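Local coordinates for protein RNA-dependent RNA Polymerase (Bombyx mori cytoplasmic polyhedrosis virus, PDB 6TZ0) that catalyses RNA-templated RNA synthesis, making plus strands in transcription and complementary minus strands in genome replication for a double-stranded RNA virus, at residues D327-Y332 / L1045-S1050; Q724-V727 / F732-F735. All coordinates share one frame; numbering follows the deposited sequence.

Contact 1: residues D327-Y332 / L1045-S1050; sequences DVANYY and LAYNMS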
loop_
_atom_site.group_PDB
_atom_site.type_symbol
_atom_site.label_atom_id
_atom_site.label_comp_id
_atom_site.label_asym_id
_atom_site.label_seq_id
_atom_site.Cartn_x
_atom_site.Cartn_y
_atom_site.Cartn_z
ATOM N N ASP A 327 -26.216 26.097 11.674
ATOM C CA ASP A 327 -25.287 27.189 11.935
ATOM C C ASP A 327 -23.898 26.660 12.253
ATOM O O ASP A 327 -22.893 27.150 11.718
ATOM C CB ASP A 327 -25.803 28.051 13.081
ATOM C CG ASP A 327 -27.039 28.817 12.713
ATOM O OD1 ASP A 327 -27.272 29.012 11.506
ATOM O OD2 ASP A 327 -27.763 29.259 13.625
ATOM N N VAL A 328 -23.833 25.636 13.103
ATOM C CA VAL A 328 -22.567 25.017 13.460
ATOM C C VAL A 328 -21.964 24.315 12.255
ATOM O O VAL A 328 -20.745 24.353 12.057
ATOM C CB VAL A 328 -22.777 24.055 14.642
ATOM C CG1 VAL A 328 -21.460 23.454 15.104
ATOM C CG2 VAL A 328 -23.469 24.771 15.765
ATOM N N ALA A 329 -22.807 23.729 11.398
ATOM C CA ALA A 329 -22.319 23.086 10.181
ATOM C C ALA A 329 -21.703 24.093 9.215
ATOM O O ALA A 329 -20.644 23.832 8.627
ATOM C CB ALA A 329 -23.460 22.334 9.501
ATOM N N ASN A 330 -22.334 25.261 9.070
ATOM C CA ASN A 330 -21.828 26.271 8.147
ATOM C C ASN A 330 -20.529 26.887 8.647
ATOM O O ASN A 330 -19.572 27.041 7.871
ATOM C CB ASN A 330 -22.881 27.352 7.927
ATOM C CG ASN A 330 -24.105 26.832 7.211
ATOM O OD1 ASN A 330 -24.007 26.022 6.298
ATOM N ND2 ASN A 330 -25.272 27.301 7.625
ATOM N N TYR A 331 -20.459 27.229 9.942
ATOM C CA TYR A 331 -19.203 27.753 10.470
ATOM C C TYR A 331 -18.103 26.700 10.480
ATOM O O TYR A 331 -16.925 27.039 10.323
ATOM C CB TYR A 331 -19.365 28.303 11.880
ATOM C CG TYR A 331 -20.184 29.552 12.013
ATOM C CD1 TYR A 331 -19.803 30.717 11.376
ATOM C CD2 TYR A 331 -21.256 29.608 12.889
ATOM C CE1 TYR A 331 -20.522 31.878 11.526
ATOM C CE2 TYR A 331 -21.979 30.772 13.061
ATOM C CZ TYR A 331 -21.608 31.900 12.369
ATOM O OH TYR A 331 -22.319 33.063 12.525
ATOM N N TYR A 332 -18.460 25.422 10.639
ATOM C CA TYR A 332 -17.453 24.372 10.608
ATOM C C TYR A 332 -16.878 24.196 9.213
ATOM O O TYR A 332 -15.665 24.025 9.064
ATOM C CB TYR A 332 -18.038 23.056 11.109
ATOM C CG TYR A 332 -17.016 21.950 11.187
ATOM C CD1 TYR A 332 -16.060 21.943 12.186
ATOM C CD2 TYR A 332 -16.999 20.924 10.254
ATOM C CE1 TYR A 332 -15.124 20.943 12.261
ATOM C CE2 TYR A 332 -16.064 19.923 10.319
ATOM C CZ TYR A 332 -15.137 19.930 11.329
ATOM O OH TYR A 332 -14.203 18.925 11.391
ATOM N N LEU A 1045 -29.504 17.271 5.647
ATOM C CA LEU A 1045 -28.572 16.168 5.782
ATOM C C LEU A 1045 -27.444 16.203 4.760
ATOM O O LEU A 1045 -26.723 15.212 4.616
ATOM C CB LEU A 1045 -29.342 14.846 5.747
ATOM C CG LEU A 1045 -30.408 14.559 4.694
ATOM C CD1 LEU A 1045 -29.833 13.950 3.462
ATOM C CD2 LEU A 1045 -31.443 13.635 5.284
ATOM N N ALA A 1046 -27.270 17.329 4.071
ATOM C CA ALA A 1046 -26.080 17.631 3.290
ATOM C C ALA A 1046 -25.992 19.143 3.165
ATOM O O ALA A 1046 -26.973 19.853 3.396
ATOM C CB ALA A 1046 -26.104 16.971 1.911
ATOM N N TYR A 1047 -24.805 19.641 2.803
ATOM C CA TYR A 1047 -24.653 21.086 2.663
ATOM C C TYR A 1047 -25.389 21.638 1.452
ATOM O O TYR A 1047 -25.700 22.831 1.432
ATOM C CB TYR A 1047 -23.183 21.501 2.591
ATOM C CG TYR A 1047 -22.438 21.449 3.897
ATOM C CD1 TYR A 1047 -22.715 22.357 4.900
ATOM C CD2 TYR A 1047 -21.420 20.534 4.103
ATOM C CE1 TYR A 1047 -22.040 22.324 6.089
ATOM C CE2 TYR A 1047 -20.736 20.495 5.291
ATOM C CZ TYR A 1047 -21.049 21.394 6.279
ATOM O OH TYR A 1047 -20.364 21.370 7.467
ATOM N N ASN A 1048 -25.694 20.811 0.456
ATOM C CA ASN A 1048 -26.471 21.265 -0.689
ATOM C C ASN A 1048 -27.959 20.952 -0.590
ATOM O O ASN A 1048 -28.709 21.315 -1.499
ATOM C CB ASN A 1048 -25.932 20.672 -1.995
ATOM C CG ASN A 1048 -25.971 19.157 -2.028
ATOM O OD1 ASN A 1048 -26.230 18.497 -1.029
ATOM N ND2 ASN A 1048 -25.779 18.601 -3.210
ATOM N N MET A 1049 -28.405 20.277 0.461
ATOM C CA MET A 1049 -29.781 19.804 0.548
ATOM C C MET A 1049 -30.611 20.612 1.536
ATOM O O MET A 1049 -31.490 20.071 2.202
ATOM C CB MET A 1049 -29.824 18.322 0.903
ATOM C CG MET A 1049 -29.374 17.422 -0.225
ATOM S SD MET A 1049 -29.419 15.687 0.210
ATOM C CE MET A 1049 -31.181 15.454 0.308
ATOM N N SER A 1050 -30.366 21.918 1.613
ATOM C CA SER A 1050 -31.136 22.779 2.496
ATOM C C SER A 1050 -32.550 22.962 1.968
ATOM O O SER A 1050 -32.845 22.675 0.808
ATOM C CB SER A 1050 -30.458 24.137 2.663
ATOM O OG SER A 1050 -30.470 24.866 1.454
#
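Asn330 and Tyr1047 mark where the two backbones come nearest, their CA atoms still 8.1 Å apart: residues 327-332 are a piece of helix 325-339, whereas the segment 1045-1050 is loop, ahead of helix 1054-1062. One side chain spans that distance. With CG of Tyr1047 beside its backbone N (chi1 -74°), the phenol reaches across to the helix, and its OH donates a hydrogen bond to Ala329 O at 2.7 Å. The hydroxyl arrives from above the carbonyl plane, 39° out of it. Just behind the hydroxyl, CE1 rests against the methyl of the same residue, Ala329 CB to Tyr1047 CE1 being 3.7 Å. Asn330 runs past the phenol in the opposite direction, its amide plane turned 40° from the ring and OD1 lying at the ring edge, 4.1 Å from Tyr1047 CD1; its ND2 is hydrogen-bonded instead to Asn61. Tyr332 presents its ring edge to the hydroxyl, and its own OH bonds to Arg336. Between these two segments the link rests on one tyrosine, Tyr1047 of the C-terminal part, and the bond to a main-chain oxygen satisfies a phenol hydroxyl in a buried place.

Contact 2: residues Q724-V727 / F732-F735; sequences QQLV and FWGF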
loop_
_atom_site.group_PDB
_atom_site.type_symbol
_atom_site.label_atom_id
_atom_site.label_comp_id
_atom_site.label_asym_id
_atom_site.label_seq_id
_atom_site.Cartn_x
_atom_site.Cartn_y
_atom_site.Cartn_z
ATOM N N GLN A 724 -12.886 9.547 7.187
ATOM C CA GLN A 724 -13.018 10.962 6.814
ATOM C C GLN A 724 -14.423 11.307 6.324
ATOM O O GLN A 724 -14.600 12.108 5.409
ATOM C CB GLN A 724 -11.964 11.378 5.783
ATOM C CG GLN A 724 -10.538 11.270 6.286
ATOM C CD GLN A 724 -10.268 12.159 7.483
ATOM O OE1 GLN A 724 -10.768 13.278 7.572
ATOM N NE2 GLN A 724 -9.462 11.662 8.412
ATOM N N GLN A 725 -15.428 10.694 6.938
ATOM C CA GLN A 725 -16.830 11.023 6.704
ATOM C C GLN A 725 -17.469 11.288 8.055
ATOM O O GLN A 725 -17.578 10.380 8.881
ATOM C CB GLN A 725 -17.542 9.906 5.949
ATOM C CG GLN A 725 -17.219 9.905 4.472
ATOM C CD GLN A 725 -17.745 8.693 3.749
ATOM O OE1 GLN A 725 -18.122 7.703 4.365
ATOM N NE2 GLN A 725 -17.812 8.781 2.431
ATOM N N LEU A 726 -17.870 12.530 8.281
ATOM C CA LEU A 726 -18.425 12.968 9.552
ATOM C C LEU A 726 -19.944 12.908 9.502
ATOM O O LEU A 726 -20.559 13.438 8.576
ATOM C CB LEU A 726 -17.962 14.386 9.881
ATOM C CG LEU A 726 -18.531 15.074 11.115
ATOM C CD1 LEU A 726 -18.230 14.300 12.355
ATOM C CD2 LEU A 726 -17.969 16.468 11.236
ATOM N N VAL A 727 -20.538 12.262 10.499
ATOM C CA VAL A 727 -21.984 12.217 10.665
ATOM C C VAL A 727 -22.320 12.864 11.999
ATOM O O VAL A 727 -21.741 12.507 13.028
ATOM C CB VAL A 727 -22.527 10.778 10.595
ATOM C CG1 VAL A 727 -24.011 10.750 10.898
ATOM C CG2 VAL A 727 -22.259 10.178 9.227
ATOM N N PHE A 732 -24.913 14.176 7.205
ATOM C CA PHE A 732 -23.565 14.043 6.665
ATOM C C PHE A 732 -22.943 15.416 6.444
ATOM O O PHE A 732 -23.422 16.186 5.608
ATOM C CB PHE A 732 -23.619 13.249 5.362
ATOM C CG PHE A 732 -22.320 13.186 4.627
ATOM C CD1 PHE A 732 -21.238 12.513 5.163
ATOM C CD2 PHE A 732 -22.199 13.752 3.368
ATOM C CE1 PHE A 732 -20.050 12.443 4.481
ATOM C CE2 PHE A 732 -21.010 13.682 2.682
ATOM C CZ PHE A 732 -19.939 13.026 3.240
ATOM N N TRP A 733 -21.880 15.725 7.191
ATOM C CA TRP A 733 -21.089 16.936 6.966
ATOM C C TRP A 733 -19.914 16.543 6.076
ATOM O O TRP A 733 -18.940 15.952 6.542
ATOM C CB TRP A 733 -20.588 17.569 8.264
ATOM C CG TRP A 733 -21.633 18.100 9.217
ATOM C CD1 TRP A 733 -22.982 18.009 9.099
ATOM C CD2 TRP A 733 -21.389 18.863 10.408
ATOM N NE1 TRP A 733 -23.594 18.624 10.160
ATOM C CE2 TRP A 733 -22.637 19.166 10.973
ATOM C CE3 TRP A 733 -20.232 19.301 11.060
ATOM C CZ2 TRP A 733 -22.763 19.886 12.156
ATOM C CZ3 TRP A 733 -20.361 20.020 12.228
ATOM C CH2 TRP A 733 -21.613 20.303 12.765
ATOM N N GLY A 734 -20.004 16.865 4.793
ATOM C CA GLY A 734 -18.937 16.528 3.881
ATOM C C GLY A 734 -17.747 17.461 3.991
ATOM O O GLY A 734 -17.841 18.588 4.473
ATOM N N PHE A 735 -16.601 16.972 3.529
ATOM C CA PHE A 735 -15.323 17.674 3.650
ATOM C C PHE A 735 -14.913 18.107 2.242
ATOM O O PHE A 735 -14.253 17.362 1.517
ATOM C CB PHE A 735 -14.246 16.783 4.292
ATOM C CG PHE A 735 -14.503 16.415 5.737
ATOM C CD1 PHE A 735 -15.428 17.097 6.513
ATOM C CD2 PHE A 735 -13.795 15.374 6.318
ATOM C CE1 PHE A 735 -15.649 16.736 7.829
ATOM C CE2 PHE A 735 -14.007 15.015 7.633
ATOM C CZ PHE A 735 -14.933 15.695 8.389
#
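Leu726 meets two aromatic side chains of 732-735. Its CD2 lies 3.6 Å from CE3 of Trp733, the two side chains side by side and pointing the same way, while its CB packs 3.6 Å from CZ of Phe735. The isobutyl group of Leu726 runs alongside the indole because chi1 (175°) places CG opposite the backbone N. Next door, Phe735 brings its CD2 to 3.5 Å from Gln724 O, and its CE2 to 3.7 Å from Gln724 OE1, the two side chains crossing at about a right angle with amide and ring planes 48° apart. Beyond the side chains, the backbones are joined by a hydrogen bond from Trp733 N to Leu726 O (3.0 Å, N-H...O angle 149°), and Val727 and Phe732 form an antiparallel non-hydrogen-bonded pair. The strands make a short beta hairpin soon after palm strand 711-716, a position consistent with motif E of RNA-dependent RNA polymerases. The edge of Phe732 meets Gln725, CE1 of Phe732 lying 3.8 Å from CG of Gln725, with amide and ring planes almost perpendicular. Further out, Phe1149 meets the ring of Phe732, Arg336 makes a cation-pi contact with Phe735, and backbone bonds from Val727 to Ile720 add strand 720-722 to the sheet.

Overall arrangement
Both contacts are largely buried, their centres about 11 Å apart, though contact 2 reaches the surface at Gln724. Helix 325-339 serves each: in contact 1 it takes part directly; in contact 2 it lies against the hairpin, where Ala329 and Tyr332 pack on Trp733. Tyr1047 also touches Gly734 O, so the C-terminal loop reaches helix and hairpin alike. Contact 1 joins segments some 700 residues apart through one polar bond and little buried surface, whereas contact 2, nested in sequence between them, holds its strands by a backbone hydrogen bond and aromatic and aliphatic packing over much more surface. Contact 2 is also nearer Asp547, which binds magnesium in another structure of this polymerase: about 7 Å from Gln724 and 12 Å from Tyr332, between side chains.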